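PDB 3O2U: NEDD8-conjugating enzyme UBC12 from Saccharomyces cerevisiae, which accepts the ubiquitin-like protein Rub1 (NEDD8) from its E1 enzyme as a thioester and catalyses its attachment to other proteins, chiefly the cullin Cdc53. Local coordinates for residues A[23-28]-A[56-61]; A[32-37]-A[62-67]; A[47-52]-A[133-138]; A[68-73]-A[140-145]. One frame throughout, in Å; residues are numbered along the deposited sequence. Where two conformers were deposited one is given.

Contact 1 of 4, residues A[23-28]-A[56-61]; sequences IQPNLS and DSADRS
The connection between helix 3-21 and the opening helix of the UBC core folds back here on the loop joining the first two sheet strands, with Pro-25 and Leu-27 resting on residues 56-58. The two segments come nearest between Leu-27 and Ala-58, whose CA atoms are 6.2 Å apart. Side chains of the first segment meet loop backbone and one methyl of the second. Pro-25 turns the CB corner of its ring to the methyl of Ala-58, CB to CB 3.6 Å, with Pro-25 CG almost as close. Leu-27 works differently. Its CG lies anti to the carbonyl carbon (chi1 -67°), and from there CD2 reaches Ser-57 O at 3.5 Å and lies beside Asp-56 O, while CD1 passes Asp-56 OD1 at 4.2 Å. These are van der Waals contacts of methyls with oxygens, two of which have polar partners of their own: Ser-57 O accepts from Arg-31, and Asp-56 OD1 forms a salt bridge with Lys-35. Leu-27 also touches Ile-32 and Lys-35 of helix 29-39, which Ser-28 caps at its N terminus, whereas Pro-25 and Ala-58 lie against Asn-19 and Ser-20 of helix 3-21, respectively; this surface contact thus links the loop before strand 65-70 to both helices.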
# COMPACT_ATOMS: atom_id res chain seq x y z
N ILE A 23 10.12 -1.64 30.82
CA ILE A 23 9.46 -2.84 30.32
C ILE A 23 8.14 -2.27 29.82
O ILE A 23 7.63 -1.30 30.39
CB ILE A 23 9.23 -3.93 31.41
CG1 ILE A 23 8.68 -3.32 32.69
CG2 ILE A 23 10.50 -4.72 31.68
CD1 ILE A 23 7.19 -3.03 32.65
N GLN A 24 7.62 -2.81 28.73
CA GLN A 24 6.35 -2.31 28.21
C GLN A 24 6.36 -0.80 27.94
O GLN A 24 5.61 -0.04 28.57
CB GLN A 24 5.22 -2.66 29.17
CG GLN A 24 3.85 -2.67 28.52
CD GLN A 24 2.78 -3.27 29.41
OE1 GLN A 24 1.62 -3.37 29.02
NE2 GLN A 24 3.17 -3.68 30.62
N PRO A 25 7.21 -0.35 27.01
CA PRO A 25 7.21 1.07 26.63
C PRO A 25 5.83 1.50 26.14
O PRO A 25 5.09 0.68 25.59
CB PRO A 25 8.22 1.12 25.48
CG PRO A 25 9.12 -0.06 25.70
CD PRO A 25 8.23 -1.13 26.27
N ASN A 26 5.49 2.77 26.35
CA ASN A 26 4.32 3.35 25.71
C ASN A 26 4.56 3.42 24.21
O ASN A 26 5.65 3.78 23.76
CB ASN A 26 4.07 4.77 26.23
CG ASN A 26 3.60 4.79 27.66
OD1 ASN A 26 3.95 5.70 28.42
ND2 ASN A 26 2.83 3.79 28.05
N LEU A 27 3.54 3.08 23.43
CA LEU A 27 3.66 3.16 21.99
C LEU A 27 3.24 4.56 21.51
O LEU A 27 2.38 5.19 22.11
CB LEU A 27 2.81 2.08 21.33
CG LEU A 27 3.24 0.62 21.55
CD1 LEU A 27 2.28 -0.32 20.84
CD2 LEU A 27 4.67 0.38 21.06
N SER A 28 3.83 5.04 20.42
CA SER A 28 3.45 6.33 19.85
C SER A 28 1.97 6.35 19.43
O SER A 28 1.36 5.29 19.25
CB SER A 28 4.32 6.65 18.64
OG SER A 28 4.04 5.75 17.59
N ASP A 56 4.09 -2.84 17.18
CA ASP A 56 4.38 -3.21 18.57
C ASP A 56 5.81 -2.92 19.03
O ASP A 56 6.14 -3.16 20.19
CB ASP A 56 4.12 -4.69 18.80
CG ASP A 56 2.66 -5.02 18.81
OD1 ASP A 56 1.87 -4.17 19.29
OD2 ASP A 56 2.30 -6.12 18.37
N SER A 57 6.68 -2.45 18.14
CA SER A 57 8.04 -2.12 18.58
C SER A 57 8.11 -0.71 19.16
O SER A 57 7.31 0.15 18.81
CB SER A 57 9.04 -2.29 17.43
OG SER A 57 8.97 -1.20 16.52
N ALA A 58 9.04 -0.49 20.09
CA ALA A 58 9.23 0.84 20.66
C ALA A 58 10.35 1.53 19.91
O ALA A 58 10.70 2.68 20.19
CB ALA A 58 9.56 0.75 22.15
N ASP A 59 10.91 0.81 18.94
CA ASP A 59 12.00 1.33 18.13
C ASP A 59 11.48 2.32 17.10
O ASP A 59 10.94 1.94 16.07
CB ASP A 59 12.75 0.18 17.44
CG ASP A 59 13.99 0.65 16.71
OD1 ASP A 59 14.26 1.87 16.70
OD2 ASP A 59 14.71 -0.20 16.15
N ARG A 60 11.65 3.61 17.40
CA ARG A 60 11.25 4.69 16.52
C ARG A 60 11.76 4.52 15.09
O ARG A 60 11.05 4.82 14.12
CB ARG A 60 11.77 6.00 17.11
CG ARG A 60 11.37 7.27 16.40
CD ARG A 60 11.87 8.45 17.20
NE ARG A 60 11.45 9.73 16.65
CZ ARG A 60 10.20 10.17 16.65
NH1 ARG A 60 9.23 9.42 17.16
NH2 ARG A 60 9.92 11.35 16.13
N SER A 61 12.98 4.02 14.97
CA SER A 61 13.67 3.88 13.68
C SER A 61 13.15 2.73 12.80
O SER A 61 13.43 2.68 11.61
CB SER A 61 15.17 3.71 13.91
OG SER A 61 15.44 2.56 14.69

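Contact 2 of 4, residues A[32-37]-A[62-67]; sequences IRLKRD and QSPKLE
Leu-34 points from its helix toward residues 64-66 and divides its two methyls between Pro-64 and Leu-66. A chi1 of 178°, with CG trans to the backbone N, carries the isobutyl end outward from the helix; CD2 meets Pro-64 CB at 3.6 Å, and CD1 faces Leu-66 CD1 at a looser 4.5 Å. The leucine and the proline ring cross obliquely, and the one close pair between them is that of CD2 with CB, a methyl against a ring corner. All three residues are buried. In the UBC fold the first core helix, here 29-39, packs at one end of the antiparallel sheet, and Leu-34 does this at the start of strand 65-70, with Leu-38 also touching Leu-66. Arg-33, next to Leu-34, is tied along the helix to Asp-37 by a salt bridge: NE donates to OD1 at 2.8 Å, nearly straight (175°) and close to the guanidinium plane, meeting OD1 on the syn side but tilted 31° out of the carboxylate plane, and NH2 adds only weak bonds to Asp-37. Both groups are buried and have further partners. Asp-37 OD2 is hydrogen-bonded with Tyr-92 OH and Leu-131 N, while Arg-33 reaches the carbonyls of Pro-127 and Leu-129, a setting likely to favour the charged forms of both.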
# COMPACT_ATOMS: atom_id res chain seq x y z
N ILE A 32 -0.30 3.05 18.06
CA ILE A 32 -1.55 2.67 18.71
C ILE A 32 -2.71 2.68 17.72
O ILE A 32 -3.56 1.80 17.74
CB ILE A 32 -1.92 3.62 19.87
CG1 ILE A 32 -0.92 3.47 21.02
CG2 ILE A 32 -3.35 3.36 20.35
CD1 ILE A 32 -1.26 4.31 22.22
N ARG A 33 -2.76 3.69 16.86
CA ARG A 33 -3.81 3.79 15.85
C ARG A 33 -3.68 2.68 14.78
O ARG A 33 -4.67 2.07 14.38
CB ARG A 33 -3.80 5.18 15.21
CG ARG A 33 -4.67 5.29 13.95
CD ARG A 33 -6.19 5.22 14.24
NE ARG A 33 -6.84 4.85 12.98
CZ ARG A 33 -7.28 5.70 12.07
NH1 ARG A 33 -7.28 7.01 12.33
NH2 ARG A 33 -7.78 5.24 10.93
N LEU A 34 -2.47 2.40 14.33
CA LEU A 34 -2.29 1.29 13.41
C LEU A 34 -2.67 -0.07 14.05
O LEU A 34 -3.29 -0.91 13.39
CB LEU A 34 -0.86 1.26 12.86
CG LEU A 34 -0.55 0.09 11.91
CD1 LEU A 34 -1.54 0.00 10.76
CD2 LEU A 34 0.89 0.17 11.39
N LYS A 35 -2.30 -0.29 15.30
CA LYS A 35 -2.74 -1.53 15.99
C LYS A 35 -4.27 -1.67 15.97
O LYS A 35 -4.81 -2.75 15.73
CB LYS A 35 -2.25 -1.56 17.43
CG LYS A 35 -0.79 -1.90 17.60
CD LYS A 35 -0.38 -1.73 19.06
CE LYS A 35 -1.10 -2.74 19.96
NZ LYS A 35 -0.84 -4.14 19.53
N ARG A 36 -4.96 -0.57 16.25
CA ARG A 36 -6.41 -0.54 16.25
C ARG A 36 -6.97 -0.84 14.84
O ARG A 36 -7.92 -1.61 14.69
CB ARG A 36 -6.89 0.79 16.85
CG ARG A 36 -7.94 1.59 16.10
CD ARG A 36 -8.22 2.93 16.84
NE ARG A 36 -9.04 3.86 16.06
CZ ARG A 36 -9.27 5.13 16.39
NH1 ARG A 36 -8.75 5.64 17.50
NH2 ARG A 36 -10.03 5.89 15.62
N ASP A 37 -6.37 -0.25 13.81
CA ASP A 37 -6.77 -0.56 12.43
C ASP A 37 -6.55 -2.04 12.09
O ASP A 37 -7.37 -2.66 11.43
CB ASP A 37 -6.00 0.29 11.42
CG ASP A 37 -6.48 1.73 11.36
OD1 ASP A 37 -7.17 2.18 12.30
OD2 ASP A 37 -6.16 2.39 10.34
N GLN A 62 12.42 1.80 13.41
CA GLN A 62 11.84 0.69 12.65
C GLN A 62 10.38 0.99 12.31
O GLN A 62 9.49 0.68 13.09
CB GLN A 62 11.94 -0.61 13.47
CG GLN A 62 11.73 -1.88 12.66
CD GLN A 62 13.00 -2.39 12.00
OE1 GLN A 62 14.05 -2.51 12.64
NE2 GLN A 62 12.92 -2.71 10.70
N SER A 63 10.14 1.59 11.16
CA SER A 63 8.78 1.93 10.77
C SER A 63 7.94 0.66 10.59
O SER A 63 8.43 -0.33 10.06
CB SER A 63 8.80 2.76 9.49
OG SER A 63 9.58 2.12 8.49
N PRO A 64 6.69 0.68 11.07
CA PRO A 64 5.84 -0.49 10.84
C PRO A 64 5.70 -0.71 9.34
O PRO A 64 5.68 0.25 8.56
CB PRO A 64 4.50 -0.08 11.46
CG PRO A 64 4.87 0.97 12.50
CD PRO A 64 6.00 1.72 11.85
N LYS A 65 5.59 -1.97 8.93
CA LYS A 65 5.49 -2.28 7.51
C LYS A 65 4.64 -3.53 7.32
O LYS A 65 4.78 -4.51 8.06
CB LYS A 65 6.89 -2.46 6.91
CG LYS A 65 6.89 -2.74 5.42
CD LYS A 65 8.29 -3.17 4.97
CE LYS A 65 9.29 -2.04 5.17
NZ LYS A 65 9.43 -1.30 3.89
N LEU A 66 3.72 -3.46 6.36
CA LEU A 66 2.81 -4.57 6.09
C LEU A 66 2.97 -4.97 4.63
O LEU A 66 3.29 -4.12 3.79
CB LEU A 66 1.35 -4.16 6.31
CG LEU A 66 1.02 -3.37 7.57
CD1 LEU A 66 -0.45 -2.90 7.55
CD2 LEU A 66 1.30 -4.19 8.83
N GLU A 67 2.76 -6.24 4.34
CA GLU A 67 2.65 -6.70 2.96
C GLU A 67 1.19 -7.06 2.70
O GLU A 67 0.60 -7.84 3.45
CB GLU A 67 3.51 -7.94 2.71
CG GLU A 67 3.42 -8.43 1.26
CD GLU A 67 4.08 -9.78 1.06
OE1 GLU A 67 4.15 -10.56 2.03
OE2 GLU A 67 4.50 -10.05 -0.09

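Contact 3 of 4, residues A[47-52]-A[133-138]; sequences VTLNVI and SIITGL
A backbone bond of 2.9 Å from Gly-137 N to Ser-133 O spans the helical turn from which Ile-135 reaches Val-47 and Leu-49. Across the contact the evidence is wholly apolar: two pairs of carbon atoms, both made by Ile-135, which spends its two branches on different partners. Its longer branch, turned away from the carbonyl carbon at CG1 (chi1 -71°), runs extended to CD1, which touches Leu-49 CD1 at 3.7 Å; the shorter branch, CG2, meets Val-47 CG1 at 3.6 Å. Leu-49 comes to the isoleucine at about a right angle, and the one close pair between them is CD1 to CD1; Val-47 approaches on a slant. Two residues apart on the strand, Val-47 and Leu-49 send their CB atoms toward the helix; the nearest CA atoms, those of Val-47 and Ile-135, are 8.1 Å apart, consistent with a single layer of interlocking side chains. Leu-43 touches Ile-135 and Leu-41 touches Leu-49, extending this layer with residues of the loop before the strand. Thr-48 and Asn-50 meanwhile pair through their backbones with Ile-69 and Glu-67 of the adjoining strand. A helix lying over one face of a four-stranded antiparallel meander is the arrangement typical of the UBC fold.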
# COMPACT_ATOMS: atom_id res chain seq x y z
N VAL A 47 -7.95 -11.15 -0.18
CA VAL A 47 -6.85 -10.35 0.35
C VAL A 47 -6.22 -10.99 1.57
O VAL A 47 -6.90 -11.30 2.55
CB VAL A 47 -7.28 -8.93 0.73
CG1 VAL A 47 -6.06 -8.15 1.30
CG2 VAL A 47 -7.86 -8.20 -0.48
N THR A 48 -4.90 -11.16 1.52
CA THR A 48 -4.18 -11.63 2.68
C THR A 48 -3.14 -10.58 3.10
O THR A 48 -2.72 -9.76 2.28
CB THR A 48 -3.55 -12.99 2.41
OG1 THR A 48 -2.57 -12.86 1.38
CG2 THR A 48 -4.61 -13.97 1.95
N LEU A 49 -2.75 -10.59 4.36
CA LEU A 49 -1.91 -9.54 4.90
C LEU A 49 -0.86 -10.15 5.81
O LEU A 49 -1.17 -11.03 6.61
CB LEU A 49 -2.76 -8.53 5.67
CG LEU A 49 -2.03 -7.30 6.22
CD1 LEU A 49 -2.98 -6.18 6.51
CD2 LEU A 49 -1.25 -7.66 7.48
N ASN A 50 0.39 -9.70 5.67
CA ASN A 50 1.50 -10.14 6.50
C ASN A 50 2.08 -8.93 7.20
O ASN A 50 2.39 -7.92 6.54
CB ASN A 50 2.59 -10.79 5.66
CG ASN A 50 2.11 -12.07 4.99
OD1 ASN A 50 2.28 -12.27 3.79
ND2 ASN A 50 1.49 -12.94 5.78
N VAL A 51 2.21 -9.01 8.51
CA VAL A 51 2.89 -7.95 9.23
C VAL A 51 4.37 -8.21 9.06
O VAL A 51 4.85 -9.25 9.48
CB VAL A 51 2.57 -7.97 10.74
CG1 VAL A 51 3.33 -6.85 11.43
CG2 VAL A 51 1.07 -7.85 10.98
N ILE A 52 5.09 -7.28 8.45
CA ILE A 52 6.52 -7.46 8.23
C ILE A 52 7.28 -6.87 9.43
O ILE A 52 8.08 -7.56 10.08
CB ILE A 52 7.02 -6.78 6.93
CG1 ILE A 52 6.30 -7.34 5.70
CG2 ILE A 52 8.53 -6.97 6.75
CD1 ILE A 52 6.42 -8.85 5.56
N SER A 133 -9.92 0.63 4.53
CA SER A 133 -10.24 1.45 3.36
C SER A 133 -9.15 1.39 2.33
O SER A 133 -9.43 1.27 1.15
CB SER A 133 -10.42 2.91 3.77
OG SER A 133 -11.42 3.01 4.76
N ILE A 134 -7.90 1.51 2.77
CA ILE A 134 -6.81 1.45 1.83
C ILE A 134 -6.82 0.10 1.13
O ILE A 134 -6.75 0.02 -0.10
CB ILE A 134 -5.46 1.68 2.53
CG1 ILE A 134 -5.40 3.13 3.06
CG2 ILE A 134 -4.33 1.39 1.56
CD1 ILE A 134 -4.35 3.38 4.15
N ILE A 135 -6.92 -0.96 1.92
CA ILE A 135 -6.89 -2.30 1.36
C ILE A 135 -8.06 -2.54 0.39
O ILE A 135 -7.88 -3.09 -0.70
CB ILE A 135 -6.85 -3.36 2.46
CG1 ILE A 135 -5.47 -3.33 3.15
CG2 ILE A 135 -7.14 -4.74 1.86
CD1 ILE A 135 -5.34 -4.30 4.31
N THR A 136 -9.25 -2.12 0.79
CA THR A 136 -10.39 -2.24 -0.11
C THR A 136 -10.14 -1.46 -1.41
O THR A 136 -10.51 -1.92 -2.48
CB THR A 136 -11.67 -1.74 0.56
OG1 THR A 136 -11.93 -2.56 1.71
CG2 THR A 136 -12.85 -1.83 -0.41
N GLY A 137 -9.50 -0.29 -1.29
CA GLY A 137 -9.16 0.52 -2.45
C GLY A 137 -8.20 -0.15 -3.41
O GLY A 137 -8.35 -0.05 -4.63
N LEU A 138 -7.20 -0.84 -2.87
CA LEU A 138 -6.24 -1.59 -3.68
C LEU A 138 -6.96 -2.74 -4.40
O LEU A 138 -6.72 -3.01 -5.57
CB LEU A 138 -5.10 -2.11 -2.80
CG LEU A 138 -4.23 -0.99 -2.21
CD1 LEU A 138 -3.16 -1.53 -1.25
CD2 LEU A 138 -3.60 -0.16 -3.31

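Contact 4 of 4, residues A[68-73]-A[140-145]; sequences VIVRPD and FLFLEP
Pro-72 and Phe-142 bring the two backbones nearest, 7.2 Å between their CA atoms, where strand 65-70 has just passed into loop and helix 131-143 is about to end. Phe-142 takes part in two of the three side-chain contacts. Its chi1 of -64° swings the ring toward the strand and leaves CB beside the proline. Pro-72 CG touches Phe-142 CB at 3.9 Å, and Val-70 CG1 lies 4.0 Å from Phe-142 CD1; both approach the ring on a slant. At the margin, Leu-143 CD2 adds a looser touch on Pro-72 CB at 4.5 Å. The last helical turn is closed by Glu-144 N donating to Phe-140 O at 2.8 Å, and Glu-144 is the first residue to leave helical geometry. Around the same ring, His-107, the histidine of the family's HPN motif, and Tyr-77 stack edge-to-face with Phe-142, whose side chain is about 11 Å from that of Cys-117, the predicted thioester cysteine. Ile-82 and Phe-84 of strand 82-87 also touch Phe-142, so the ring is set between the end of helix 131-143 and two neighbouring strands, while Val-70 also packs on Leu-139 of that helix.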
# COMPACT_ATOMS: atom_id res chain seq x y z
N VAL A 68 0.62 -6.49 1.65
CA VAL A 68 -0.78 -6.78 1.32
C VAL A 68 -0.80 -7.51 -0.00
O VAL A 68 -0.26 -7.02 -0.98
CB VAL A 68 -1.62 -5.49 1.19
CG1 VAL A 68 -3.01 -5.82 0.63
CG2 VAL A 68 -1.75 -4.82 2.54
N ILE A 69 -1.43 -8.68 -0.04
CA ILE A 69 -1.48 -9.51 -1.25
C ILE A 69 -2.90 -9.60 -1.80
O ILE A 69 -3.78 -10.21 -1.19
CB ILE A 69 -0.95 -10.92 -0.98
CG1 ILE A 69 0.49 -10.86 -0.46
CG2 ILE A 69 -1.03 -11.76 -2.27
CD1 ILE A 69 1.05 -12.20 -0.01
N VAL A 70 -3.13 -9.00 -2.97
CA VAL A 70 -4.43 -9.01 -3.61
C VAL A 70 -4.48 -10.11 -4.68
O VAL A 70 -3.66 -10.12 -5.60
CB VAL A 70 -4.75 -7.62 -4.21
CG1 VAL A 70 -6.13 -7.59 -4.84
CG2 VAL A 70 -4.66 -6.55 -3.10
N ARG A 71 -5.43 -11.04 -4.52
CA ARG A 71 -5.66 -12.13 -5.48
C ARG A 71 -7.14 -12.15 -5.87
O ARG A 71 -7.94 -12.86 -5.26
CB ARG A 71 -5.26 -13.47 -4.86
CG ARG A 71 -5.26 -14.65 -5.84
CD ARG A 71 -4.62 -15.87 -5.20
NE ARG A 71 -4.58 -17.05 -6.08
CZ ARG A 71 -5.55 -17.96 -6.15
NH1 ARG A 71 -6.65 -17.82 -5.41
NH2 ARG A 71 -5.43 -19.01 -6.95
N PRO A 72 -7.52 -11.33 -6.85
CA PRO A 72 -8.92 -11.17 -7.25
C PRO A 72 -9.48 -12.49 -7.75
O PRO A 72 -8.73 -13.26 -8.35
CB PRO A 72 -8.83 -10.18 -8.42
CG PRO A 72 -7.57 -9.46 -8.21
CD PRO A 72 -6.62 -10.45 -7.62
N ASP A 73 -10.76 -12.76 -7.53
CA ASP A 73 -11.33 -13.98 -8.07
C ASP A 73 -12.30 -13.70 -9.21
O ASP A 73 -13.04 -14.59 -9.64
CB ASP A 73 -12.00 -14.81 -6.97
CG ASP A 73 -13.15 -14.08 -6.29
OD1 ASP A 73 -13.41 -12.91 -6.64
OD2 ASP A 73 -13.79 -14.69 -5.41
N PHE A 140 -10.19 -2.84 -5.25
CA PHE A 140 -11.09 -2.22 -6.23
C PHE A 140 -10.38 -1.74 -7.51
O PHE A 140 -10.98 -1.65 -8.58
CB PHE A 140 -11.82 -1.05 -5.55
CG PHE A 140 -13.05 -0.57 -6.29
CD1 PHE A 140 -14.18 -1.36 -6.37
CD2 PHE A 140 -13.06 0.69 -6.89
CE1 PHE A 140 -15.31 -0.90 -7.06
CE2 PHE A 140 -14.19 1.14 -7.57
CZ PHE A 140 -15.31 0.35 -7.65
N LEU A 141 -9.09 -1.42 -7.40
CA LEU A 141 -8.30 -1.06 -8.57
C LEU A 141 -8.29 -2.19 -9.61
O LEU A 141 -8.21 -1.94 -10.81
CB LEU A 141 -6.84 -0.78 -8.18
CG LEU A 141 -6.41 0.55 -7.57
CD1 LEU A 141 -4.95 0.46 -7.16
CD2 LEU A 141 -6.60 1.70 -8.55
N PHE A 142 -8.34 -3.42 -9.14
CA PHE A 142 -8.28 -4.57 -10.03
C PHE A 142 -9.66 -5.00 -10.49
O PHE A 142 -9.80 -5.64 -11.54
CB PHE A 142 -7.55 -5.73 -9.36
CG PHE A 142 -6.10 -5.42 -9.06
CD1 PHE A 142 -5.72 -4.92 -7.83
CD2 PHE A 142 -5.13 -5.57 -10.05
CE1 PHE A 142 -4.39 -4.61 -7.56
CE2 PHE A 142 -3.80 -5.24 -9.79
CZ PHE A 142 -3.43 -4.75 -8.55
N LEU A 143 -10.68 -4.65 -9.71
CA LEU A 143 -12.07 -4.94 -10.06
C LEU A 143 -12.63 -3.89 -11.02
O LEU A 143 -13.42 -4.21 -11.90
CB LEU A 143 -12.92 -5.00 -8.80
CG LEU A 143 -12.42 -6.06 -7.83
CD1 LEU A 143 -13.31 -6.15 -6.59
CD2 LEU A 143 -12.32 -7.40 -8.53
N GLU A 144 -12.21 -2.65 -10.83
CA GLU A 144 -12.62 -1.56 -11.70
C GLU A 144 -11.46 -0.65 -12.06
O GLU A 144 -11.34 0.46 -11.51
CB GLU A 144 -13.77 -0.77 -11.07
CG GLU A 144 -15.15 -1.36 -11.34
CD GLU A 144 -15.47 -1.41 -12.84
OE1 GLU A 144 -15.71 -0.34 -13.44
OE2 GLU A 144 -15.46 -2.53 -13.40
N PRO A 145 -10.60 -1.10 -12.98
CA PRO A 145 -9.49 -0.26 -13.42
C PRO A 145 -10.05 0.97 -14.11
O PRO A 145 -11.07 0.89 -14.78
CB PRO A 145 -8.75 -1.14 -14.44
CG PRO A 145 -9.19 -2.52 -14.17
CD PRO A 145 -10.59 -2.41 -13.65

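From the N terminus, contact 1 closes a loop that brings the linker behind helix 3-21 to the turn between strands 47-51 and 65-70. Contact 2 crosses it, since helix 29-39 starts inside that loop and strand 65-70 lies beyond it; the two also touch, Leu-27 CD1 packing on Lys-35 CD. Contact 3 crosses both, running from strand 47-51 to helix 131-143, and meets contact 2 where Lys-65 O lies 2.8 Å from Ile-52 N, a probable hydrogen bond. Contact 4 opens after contacts 1 and 2 have closed but crosses contact 3, sharing helix 131-143. Contacts 2 to 4 join helices 29-39 and 131-143 to strands 47-51 and 65-70 and the loops next to them.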